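Local structure of ParA (Salmonella enterica subsp. enterica serovar Newport str. SL317, 3EZF) at residues A[173-179]-A[206-212]; A[180-185]-A[235-240]; A[111-117]-A[270-276]. The protein acts in plasmid partition, probably as a P-loop ATPase, and regulates transcription in response to ADP, consistent with DNA binding through its winged helix-turn-helix domain. One frame throughout, in Å; residues are numbered along the deposited sequence.

Contact 1: A[173-179]-A[206-212]; sequences ILETAAQ and IPASIDD
Thr-176 meets Asp-212 where two helices begin, the side chains coming from opposite directions, and each has work to do at its own helix as well as across the gap. Thr-176 CB lies against Asp-212 OD2 at 3.1 Å, and from it the methyl branch CG2 rests on Ser-209 CB at 3.4 Å. The hydroxyl branch turns the other way, with OG1 set between the backbone N and the carbonyl carbon (chi1 63°). Thr-176 is the N-cap residue of helix 177-182: OG1 accepts from Gln-179 N at 3.3 Å while giving its own proton to Asp-212 OD1, 2.7 Å away, on the syn lone pair. The second carboxylate oxygen, OD2, takes Ser-209 N from above the carboxylate plane, 2.9 Å away. With Ser-209 OG accepting from Asp-211 N, this completes a capping box. Asp-211 also reaches Arg-293 of the second subunit in a salt bridge. An ordered water donates to OD2 and accepts from Ala-178 N, and Ala-177 N bonds to Pro-207 O at 3.0 Å. The first turn of the helix is therefore tied to the loop at several points, and its dipole would favour a charged carboxylate. Ile-173 CD1 rests on Pro-207 CB beyond. Ala-177 and Ile-206 both lean on Ile-152 of strand 149-153, neighbour of the outermost strand 203-206, while Phe-262 of helix 261-267 touches Ala-178 and Asp-212.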
loop_
_atom_site.group_PDB
_atom_site.type_symbol
_atom_site.label_atom_id
_atom_site.label_comp_id
_atom_site.label_asym_id
_atom_site.label_seq_id
_atom_site.Cartn_x
_atom_site.Cartn_y
_atom_site.Cartn_z
ATOM N N ILE A 173 10.042 2.325 -18.149
ATOM C CA ILE A 173 8.860 2.755 -18.898
ATOM C C ILE A 173 8.793 4.275 -19.018
ATOM O O ILE A 173 9.694 4.986 -18.562
ATOM C CB ILE A 173 7.560 2.270 -18.229
ATOM C CG1 ILE A 173 7.539 0.742 -18.151
ATOM C CG2 ILE A 173 6.347 2.791 -18.984
ATOM C CD1 ILE A 173 6.418 0.191 -17.299
ATOM N N LEU A 174 7.721 4.771 -19.627
ATOM C CA LEU A 174 7.579 6.203 -19.804
ATOM C C LEU A 174 6.139 6.715 -19.835
ATOM O O LEU A 174 5.829 7.741 -19.225
ATOM C CB LEU A 174 8.233 6.647 -21.114
ATOM C CG LEU A 174 9.730 6.369 -21.254
ATOM C CD1 LEU A 174 10.245 6.860 -22.598
ATOM C CD2 LEU A 174 10.506 7.013 -20.116
ATOM N N GLU A 175 5.253 6.002 -20.519
ATOM C CA GLU A 175 3.880 6.466 -20.627
ATOM C C GLU A 175 2.898 5.826 -19.649
ATOM O O GLU A 175 2.404 4.723 -19.888
ATOM C CB GLU A 175 3.393 6.254 -22.062
ATOM C CG GLU A 175 2.143 7.040 -22.453
ATOM C CD GLU A 175 2.418 8.515 -22.624
ATOM O OE1 GLU A 175 1.570 9.227 -23.211
ATOM O OE2 GLU A 175 3.489 8.960 -22.165
ATOM N N THR A 176 2.611 6.517 -18.550
ATOM C CA THR A 176 1.663 6.001 -17.582
ATOM C C THR A 176 0.254 6.312 -18.077
ATOM O O THR A 176 0.065 7.128 -18.984
ATOM C CB THR A 176 1.840 6.651 -16.205
ATOM O OG1 THR A 176 1.574 8.054 -16.303
ATOM C CG2 THR A 176 3.252 6.421 -15.674
ATOM N N ALA A 177 -0.734 5.647 -17.482
ATOM C CA ALA A 177 -2.136 5.824 -17.846
ATOM C C ALA A 177 -2.598 7.251 -17.550
ATOM O O ALA A 177 -3.329 7.862 -18.339
ATOM C CB ALA A 177 -2.995 4.817 -17.085
ATOM N N ALA A 178 -2.168 7.782 -16.413
ATOM C CA ALA A 178 -2.540 9.137 -16.033
ATOM C C ALA A 178 -2.043 10.117 -17.088
ATOM O O ALA A 178 -2.751 11.038 -17.481
ATOM C CB ALA A 178 -1.955 9.475 -14.677
ATOM N N GLN A 179 -0.820 9.893 -17.549
ATOM C CA GLN A 179 -0.211 10.737 -18.563
ATOM C C GLN A 179 -0.889 10.548 -19.923
ATOM O O GLN A 179 -1.218 11.534 -20.590
ATOM C CB GLN A 179 1.280 10.428 -18.652
ATOM C CG GLN A 179 2.056 10.773 -17.377
ATOM C CD GLN A 179 3.439 10.120 -17.317
ATOM O OE1 GLN A 179 4.115 10.170 -16.285
ATOM N NE2 GLN A 179 3.861 9.503 -18.422
ATOM N N ILE A 206 -1.115 -1.142 -19.223
ATOM C CA ILE A 206 -0.785 0.282 -19.373
ATOM C C ILE A 206 -0.243 0.625 -17.998
ATOM O O ILE A 206 -0.999 0.739 -17.040
ATOM C CB ILE A 206 -2.003 1.186 -19.644
ATOM C CG1 ILE A 206 -2.459 1.058 -21.098
ATOM C CG2 ILE A 206 -1.625 2.631 -19.411
ATOM C CD1 ILE A 206 -3.583 2.042 -21.489
ATOM N N PRO A 207 1.081 0.802 -17.889
ATOM C CA PRO A 207 1.793 1.118 -16.646
ATOM C C PRO A 207 1.402 2.374 -15.851
ATOM O O PRO A 207 0.751 3.294 -16.362
ATOM C CB PRO A 207 3.261 1.128 -17.097
ATOM C CG PRO A 207 3.166 1.669 -18.509
ATOM C CD PRO A 207 1.982 0.906 -19.058
ATOM N N ALA A 208 1.811 2.369 -14.583
ATOM C CA ALA A 208 1.575 3.462 -13.651
ATOM C C ALA A 208 2.934 3.932 -13.113
ATOM O O ALA A 208 3.975 3.332 -13.402
ATOM C CB ALA A 208 0.689 2.992 -12.495
ATOM N N SER A 209 2.920 5.001 -12.326
ATOM C CA SER A 209 4.145 5.528 -11.749
ATOM C C SER A 209 3.864 6.122 -10.387
ATOM O O SER A 209 2.707 6.314 -10.016
ATOM C CB SER A 209 4.732 6.610 -12.639
ATOM O OG SER A 209 5.825 7.227 -11.985
ATOM N N ILE A 210 4.922 6.412 -9.638
ATOM C CA ILE A 210 4.753 7.018 -8.325
ATOM C C ILE A 210 4.524 8.502 -8.583
ATOM O O ILE A 210 4.112 9.251 -7.692
ATOM C CB ILE A 210 6.002 6.827 -7.428
ATOM C CG1 ILE A 210 5.779 7.478 -6.063
ATOM C CG2 ILE A 210 7.216 7.436 -8.096
ATOM C CD1 ILE A 210 4.606 6.885 -5.289
ATOM N N ASP A 211 4.803 8.911 -9.819
ATOM C CA ASP A 211 4.622 10.295 -10.229
ATOM C C ASP A 211 3.136 10.644 -10.344
ATOM O O ASP A 211 2.704 11.749 -9.953
ATOM C CB ASP A 211 5.280 10.549 -11.582
ATOM C CG ASP A 211 6.605 11.249 -11.454
ATOM O OD1 ASP A 211 6.778 11.989 -10.459
ATOM O OD2 ASP A 211 7.465 11.072 -12.351
ATOM N N ASP A 212 2.368 9.693 -10.887
ATOM C CA ASP A 212 0.926 9.856 -11.103
ATOM C C ASP A 212 0.184 10.354 -9.871
ATOM O O ASP A 212 -0.839 11.019 -9.995
ATOM C CB ASP A 212 0.307 8.538 -11.592
ATOM C CG ASP A 212 0.864 8.093 -12.942
ATOM O OD1 ASP A 212 1.230 8.978 -13.748
ATOM O OD2 ASP A 212 0.925 6.866 -13.203
HETATM O O HOH W 1 -1.226 5.640 -14.432
#

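Contact 2: A[180-185]-A[235-240]; sequences AMLNNL and ILRRNI. Unlike the reference sequence in segment 180-185: Asn-184 (reference Asp). Unlike the reference sequence in segment 235-240: Ile-235 (reference Val), Arg-238 (reference Lys), Asn-239 (reference Lys).
Met-181 has the largest area buried by the contact, threading its long side chain from the end of helix 177-182 along helix 235-241. Its CB packs on Ile-235 CG2 at 3.7 Å. One atom further, CG touches Ile-240 CD1 at 3.5 Å, the two side chains crossing at about a right angle. The chain bends about the CG-SD bond (chi3 80°), which carries the methyl CE round to Leu-236 CB, 3.4 Å away. One side chain thus spans more than a turn of the partner helix, from Ile-235 and Leu-236 to Ile-240. Asn-239, nearest to Met-181 in backbone register, brings its CB to 3.7 Å from Met-181 O, close to where helix 177-182 runs out. Ile-240 extends its CD1 further, to Ala-180 CB at 3.9 Å. At the exposed margin, the guanidinium of Arg-238 presents an edge to the amide of Asn-184, their planes 59° apart. Trp-219 of helix 219-226 and Asn-265 of helix 261-267 both touch Met-181 and Ile-235, and Asn-265 OD1 also accepts from Leu-236 N. The chemistry is graded: methyls and a thioether fill the middle, while the amide of Asn-184 and the charge of Arg-238 stay at the solvent edge, so the two helices are held mainly by the fit of apolar surfaces.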
loop_
_atom_site.group_PDB
_atom_site.type_symbol
_atom_site.label_atom_id
_atom_site.label_comp_id
_atom_site.label_asym_id
_atom_site.label_seq_id
_atom_site.Cartn_x
_atom_site.Cartn_y
_atom_site.Cartn_z
ATOM N N ALA A 180 -1.118 9.298 -20.326
ATOM C CA ALA A 180 -1.767 9.024 -21.605
ATOM C C ALA A 180 -3.117 9.719 -21.704
ATOM O O ALA A 180 -3.486 10.231 -22.762
ATOM C CB ALA A 180 -1.933 7.556 -21.798
ATOM N N MET A 181 -3.857 9.758 -20.605
ATOM C CA MET A 181 -5.167 10.404 -20.613
ATOM C C MET A 181 -5.061 11.897 -20.883
ATOM O O MET A 181 -5.889 12.480 -21.569
ATOM C CB MET A 181 -5.857 10.211 -19.272
ATOM C CG MET A 181 -6.134 8.778 -18.898
ATOM S SD MET A 181 -6.653 8.641 -17.120
ATOM C CE MET A 181 -8.319 9.107 -17.293
ATOM N N LEU A 182 -4.042 12.518 -20.317
ATOM C CA LEU A 182 -3.851 13.953 -20.481
ATOM C C LEU A 182 -3.299 14.343 -21.854
ATOM O O LEU A 182 -3.546 15.453 -22.332
ATOM C CB LEU A 182 -2.933 14.489 -19.371
ATOM C CG LEU A 182 -3.523 14.489 -17.952
ATOM C CD1 LEU A 182 -2.474 14.960 -16.931
ATOM C CD2 LEU A 182 -4.743 15.398 -17.927
ATOM N N ASN A 183 -2.582 13.426 -22.502
ATOM C CA ASN A 183 -1.989 13.724 -23.800
ATOM C C ASN A 183 -2.881 13.519 -25.018
ATOM O O ASN A 183 -2.393 13.539 -26.148
ATOM C CB ASN A 183 -0.701 12.929 -23.987
ATOM C CG ASN A 183 0.288 13.174 -22.881
ATOM O OD1 ASN A 183 0.427 14.295 -22.403
ATOM N ND2 ASN A 183 0.992 12.125 -22.472
ATOM N N ASN A 184 -4.178 13.334 -24.803
ATOM C CA ASN A 184 -5.100 13.139 -25.918
ATOM C C ASN A 184 -4.452 12.338 -27.071
ATOM O O ASN A 184 -4.460 12.777 -28.222
ATOM C CB ASN A 184 -5.554 14.504 -26.431
ATOM C CG ASN A 184 -6.873 14.444 -27.159
ATOM O OD1 ASN A 184 -7.284 13.392 -27.634
ATOM N ND2 ASN A 184 -7.544 15.583 -27.260
ATOM N N LEU A 185 -3.883 11.173 -26.750
ATOM C CA LEU A 185 -3.240 10.312 -27.742
ATOM C C LEU A 185 -4.249 9.690 -28.688
ATOM O O LEU A 185 -5.460 9.774 -28.467
ATOM C CB LEU A 185 -2.465 9.197 -27.059
ATOM C CG LEU A 185 -1.444 9.642 -26.018
ATOM C CD1 LEU A 185 -0.602 8.426 -25.606
ATOM C CD2 LEU A 185 -0.569 10.744 -26.592
ATOM N N ILE A 235 -12.509 11.353 -18.905
ATOM C CA ILE A 235 -11.287 11.235 -19.697
ATOM C C ILE A 235 -10.889 9.786 -19.959
ATOM O O ILE A 235 -10.594 9.427 -21.090
ATOM C CB ILE A 235 -10.081 11.930 -19.031
ATOM C CG1 ILE A 235 -10.468 13.315 -18.506
ATOM C CG2 ILE A 235 -8.963 12.057 -20.050
ATOM C CD1 ILE A 235 -11.081 14.220 -19.552
ATOM N N LEU A 236 -10.884 8.961 -18.913
ATOM C CA LEU A 236 -10.510 7.546 -19.043
ATOM C C LEU A 236 -11.291 6.833 -20.152
ATOM O O LEU A 236 -10.714 6.093 -20.924
ATOM C CB LEU A 236 -10.724 6.796 -17.707
ATOM C CG LEU A 236 -9.918 5.521 -17.394
ATOM C CD1 LEU A 236 -10.673 4.712 -16.364
ATOM C CD2 LEU A 236 -9.696 4.678 -18.615
ATOM N N ARG A 237 -12.599 7.056 -20.233
ATOM C CA ARG A 237 -13.410 6.398 -21.251
ATOM C C ARG A 237 -13.159 6.977 -22.630
ATOM O O ARG A 237 -13.203 6.264 -23.620
ATOM C CB ARG A 237 -14.910 6.533 -20.933
ATOM C CG ARG A 237 -15.712 5.212 -20.839
ATOM C CD ARG A 237 -15.902 4.416 -22.142
ATOM N NE ARG A 237 -16.284 3.031 -21.812
ATOM C CZ ARG A 237 -16.713 2.100 -22.670
ATOM N NH1 ARG A 237 -16.845 2.361 -23.966
ATOM N NH2 ARG A 237 -17.009 0.886 -22.224
ATOM N N ARG A 238 -12.891 8.270 -22.699
ATOM C CA ARG A 238 -12.690 8.906 -23.984
ATOM C C ARG A 238 -11.284 8.891 -24.568
ATOM O O ARG A 238 -11.127 8.728 -25.769
ATOM C CB ARG A 238 -13.164 10.356 -23.914
ATOM C CG ARG A 238 -13.712 10.862 -25.230
ATOM C CD ARG A 238 -13.508 12.362 -25.397
ATOM N NE ARG A 238 -12.102 12.701 -25.613
ATOM C CZ ARG A 238 -11.688 13.637 -26.465
ATOM N NH1 ARG A 238 -12.578 14.324 -27.176
ATOM N NH2 ARG A 238 -10.388 13.882 -26.614
ATOM N N ASN A 239 -10.260 9.055 -23.737
ATOM C CA ASN A 239 -8.897 9.127 -24.248
ATOM C C ASN A 239 -8.080 7.841 -24.280
ATOM O O ASN A 239 -6.997 7.811 -24.861
ATOM C CB ASN A 239 -8.137 10.232 -23.497
ATOM C CG ASN A 239 -8.711 11.616 -23.759
ATOM O OD1 ASN A 239 -8.309 12.594 -23.135
ATOM N ND2 ASN A 239 -9.654 11.702 -24.689
ATOM N N ILE A 240 -8.581 6.784 -23.656
ATOM C CA ILE A 240 -7.864 5.517 -23.685
ATOM C C ILE A 240 -8.776 4.361 -24.067
ATOM O O ILE A 240 -8.604 3.757 -25.124
ATOM C CB ILE A 240 -7.180 5.182 -22.319
ATOM C CG1 ILE A 240 -6.026 6.170 -22.056
ATOM C CG2 ILE A 240 -6.660 3.726 -22.342
ATOM C CD1 ILE A 240 -5.284 5.965 -20.761
#

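Contact 3: A[111-117]-A[270-276]; sequences PYVIFVV and SDLLLTP
Val-113 and Asp-271 begin the pairing of two parallel strands, with a backbone carbonyl gripped twice: Val-113 O accepts from Asp-271 N at 3.0 Å and from Leu-272 N at 3.3 Å. The ladder then proceeds in the regular manner of parallel strands. Phe-115 N bonds to Leu-272 O and Phe-115 O receives Leu-274 N, both at 2.9 Å, before Val-117 N closes on Leu-274 O at 2.8 Å in an almost straight bond (177° at the hydrogen). The side chains follow the ladder. Ile-114 CG1 lies 3.6 Å from Leu-272 CD1, the two pointing the same way, and Leu-274 CB meets Ile-114 CG2 on that same face of the sheet. On the reverse face, Phe-115 CD2 sits 3.5 Å from Leu-273 CD1; the ring reaches there because CG stands opposite the backbone N (chi1 -178°). Ser-270 OG lies at the edge of that ring.

A different kind of meeting occurs at the start of the strands, where Asp-271 OD1 sits 3.5 Å above the centre of the Tyr-112 ring, carboxylate and ring planes only 14° apart. What positions this acid lies in a second shell: Arg-309 forms a salt bridge with Asp-271 OD2, and Ser-311 OG bonds to Asp-271 O. Ser-270 OG is likewise held, by Gly-266 O.

Strand 112-116 runs between strands 250-254 and 272-277 in the parallel sheet, and the chain after it enters the P-loop sequence of this ATPase fold. Phe-252 and Phe-316 of the flanking strands pack on the Ile-114 and Leu-274 side, helix 261-267 covers Phe-115 and Leu-273 through Leu-267, and helix 281-291 meets Val-117 and Thr-275.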
loop_
_atom_site.group_PDB
_atom_site.type_symbol
_atom_site.label_atom_id
_atom_site.label_comp_id
_atom_site.label_asym_id
_atom_site.label_seq_id
_atom_site.Cartn_x
_atom_site.Cartn_y
_atom_site.Cartn_z
ATOM N N PRO A 111 -15.190 -4.149 -25.525
ATOM C CA PRO A 111 -14.797 -3.514 -24.222
ATOM C C PRO A 111 -15.685 -3.745 -22.993
ATOM O O PRO A 111 -16.550 -2.936 -22.698
ATOM C CB PRO A 111 -14.676 -2.059 -24.620
ATOM C CG PRO A 111 -13.683 -2.350 -25.668
ATOM C CD PRO A 111 -13.728 -3.858 -25.590
ATOM N N TYR A 112 -15.495 -4.824 -22.311
ATOM C CA TYR A 112 -16.194 -5.060 -21.078
ATOM C C TYR A 112 -15.206 -4.524 -20.024
ATOM O O TYR A 112 -14.179 -5.139 -19.769
ATOM C CB TYR A 112 -16.570 -6.547 -20.846
ATOM C CG TYR A 112 -17.612 -6.638 -19.786
ATOM C CD1 TYR A 112 -17.330 -7.144 -18.512
ATOM C CD2 TYR A 112 -18.912 -6.157 -20.040
ATOM C CE1 TYR A 112 -18.321 -7.144 -17.508
ATOM C CE2 TYR A 112 -19.885 -6.134 -19.034
ATOM C CZ TYR A 112 -19.582 -6.629 -17.775
ATOM O OH TYR A 112 -20.536 -6.593 -16.789
ATOM N N VAL A 113 -15.506 -3.375 -19.413
ATOM C CA VAL A 113 -14.598 -2.772 -18.442
ATOM C C VAL A 113 -14.883 -3.170 -16.992
ATOM O O VAL A 113 -15.967 -2.912 -16.455
ATOM C CB VAL A 113 -14.612 -1.241 -18.572
ATOM C CG1 VAL A 113 -13.607 -0.620 -17.624
ATOM C CG2 VAL A 113 -14.282 -0.867 -19.976
ATOM N N ILE A 114 -13.875 -3.771 -16.359
ATOM C CA ILE A 114 -13.973 -4.250 -14.987
ATOM C C ILE A 114 -13.189 -3.415 -13.977
ATOM O O ILE A 114 -11.967 -3.408 -13.982
ATOM C CB ILE A 114 -13.482 -5.696 -14.935
ATOM C CG1 ILE A 114 -14.407 -6.571 -15.786
ATOM C CG2 ILE A 114 -13.406 -6.168 -13.504
ATOM C CD1 ILE A 114 -13.683 -7.524 -16.716
ATOM N N PHE A 115 -13.897 -2.712 -13.105
ATOM C CA PHE A 115 -13.247 -1.889 -12.098
ATOM C C PHE A 115 -12.938 -2.769 -10.902
ATOM O O PHE A 115 -13.854 -3.175 -10.190
ATOM C CB PHE A 115 -14.170 -0.752 -11.662
ATOM C CG PHE A 115 -13.551 0.161 -10.653
ATOM C CD1 PHE A 115 -12.913 1.334 -11.049
ATOM C CD2 PHE A 115 -13.541 -0.187 -9.307
ATOM C CE1 PHE A 115 -12.264 2.145 -10.113
ATOM C CE2 PHE A 115 -12.900 0.607 -8.364
ATOM C CZ PHE A 115 -12.259 1.777 -8.765
ATOM N N VAL A 116 -11.658 -3.064 -10.673
ATOM C CA VAL A 116 -11.254 -3.915 -9.549
ATOM C C VAL A 116 -11.070 -3.120 -8.261
ATOM O O VAL A 116 -10.232 -2.224 -8.211
ATOM C CB VAL A 116 -9.937 -4.644 -9.852
ATOM C CG1 VAL A 116 -9.688 -5.731 -8.819
ATOM C CG2 VAL A 116 -9.990 -5.239 -11.237
ATOM N N VAL A 117 -11.850 -3.467 -7.232
ATOM C CA VAL A 117 -11.820 -2.803 -5.924
ATOM C C VAL A 117 -10.699 -3.301 -5.024
ATOM O O VAL A 117 -10.909 -4.168 -4.186
ATOM C CB VAL A 117 -13.156 -2.998 -5.185
ATOM C CG1 VAL A 117 -13.061 -2.483 -3.754
ATOM C CG2 VAL A 117 -14.254 -2.271 -5.929
ATOM N N SER A 270 -16.434 2.073 -16.193
ATOM C CA SER A 270 -16.598 0.640 -16.006
ATOM C C SER A 270 -18.048 0.194 -15.923
ATOM O O SER A 270 -18.919 0.927 -15.448
ATOM C CB SER A 270 -15.849 0.209 -14.747
ATOM O OG SER A 270 -14.567 0.809 -14.717
ATOM N N ASP A 271 -18.305 -1.025 -16.381
ATOM C CA ASP A 271 -19.659 -1.548 -16.346
ATOM C C ASP A 271 -19.823 -2.660 -15.328
ATOM O O ASP A 271 -20.935 -3.121 -15.078
ATOM C CB ASP A 271 -20.095 -2.029 -17.745
ATOM C CG ASP A 271 -18.930 -2.488 -18.595
ATOM O OD1 ASP A 271 -18.079 -3.233 -18.069
ATOM O OD2 ASP A 271 -18.870 -2.105 -19.785
ATOM N N LEU A 272 -18.717 -3.066 -14.717
ATOM C CA LEU A 272 -18.742 -4.133 -13.720
ATOM C C LEU A 272 -17.804 -3.806 -12.546
ATOM O O LEU A 272 -16.625 -3.523 -12.736
ATOM C CB LEU A 272 -18.331 -5.469 -14.384
ATOM C CG LEU A 272 -18.475 -6.844 -13.703
ATOM C CD1 LEU A 272 -17.109 -7.484 -13.535
ATOM C CD2 LEU A 272 -19.161 -6.715 -12.363
ATOM N N LEU A 273 -18.337 -3.843 -11.334
ATOM C CA LEU A 273 -17.538 -3.580 -10.150
ATOM C C LEU A 273 -17.102 -4.922 -9.594
ATOM O O LEU A 273 -17.936 -5.730 -9.202
ATOM C CB LEU A 273 -18.366 -2.873 -9.089
ATOM C CG LEU A 273 -17.535 -2.197 -8.001
ATOM C CD1 LEU A 273 -16.925 -0.912 -8.568
ATOM C CD2 LEU A 273 -18.411 -1.862 -6.819
ATOM N N LEU A 274 -15.802 -5.173 -9.559
ATOM C CA LEU A 274 -15.339 -6.441 -9.033
ATOM C C LEU A 274 -14.698 -6.198 -7.671
ATOM O O LEU A 274 -13.594 -5.671 -7.575
ATOM C CB LEU A 274 -14.362 -7.096 -10.012
ATOM C CG LEU A 274 -13.949 -8.542 -9.732
ATOM C CD1 LEU A 274 -13.186 -9.091 -10.913
ATOM C CD2 LEU A 274 -13.079 -8.599 -8.491
ATOM N N THR A 275 -15.420 -6.578 -6.618
ATOM C CA THR A 275 -14.962 -6.402 -5.248
ATOM C C THR A 275 -14.445 -7.665 -4.580
ATOM O O THR A 275 -15.211 -8.543 -4.195
ATOM C CB THR A 275 -16.075 -5.876 -4.331
ATOM O OG1 THR A 275 -16.537 -4.608 -4.801
ATOM C CG2 THR A 275 -15.551 -5.722 -2.904
ATOM N N PRO A 276 -13.129 -7.784 -4.450
ATOM C CA PRO A 276 -12.611 -8.979 -3.790
ATOM C C PRO A 276 -12.592 -8.632 -2.292
ATOM O O PRO A 276 -12.052 -7.595 -1.900
ATOM C CB PRO A 276 -11.217 -9.115 -4.395
ATOM C CG PRO A 276 -10.816 -7.694 -4.596
ATOM C CD PRO A 276 -12.060 -7.057 -5.155
#

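The three contacts differ in depth. Contact 3 is central, an almost entirely buried pairing of inner strands held chiefly by backbone bonds. Contacts 1 and 2 lie farther from the chain's centre and divide helix 177-182 between them: contact 1 fastens its start with capping groups and an ordered water, contact 2 its end with apolar side chains and polar groups at the exposed margin. They touch directly, for example where Ile-206 packs on Ile-240 and Glu-175 probably bonds to Asn-183. Helix 261-267 borders all three, while contacts 1 and 3 remain about 11 Å apart at their nearest atoms. Contact 1 also faces the second subunit, through Asp-211, whereas no other chain touches contact 2.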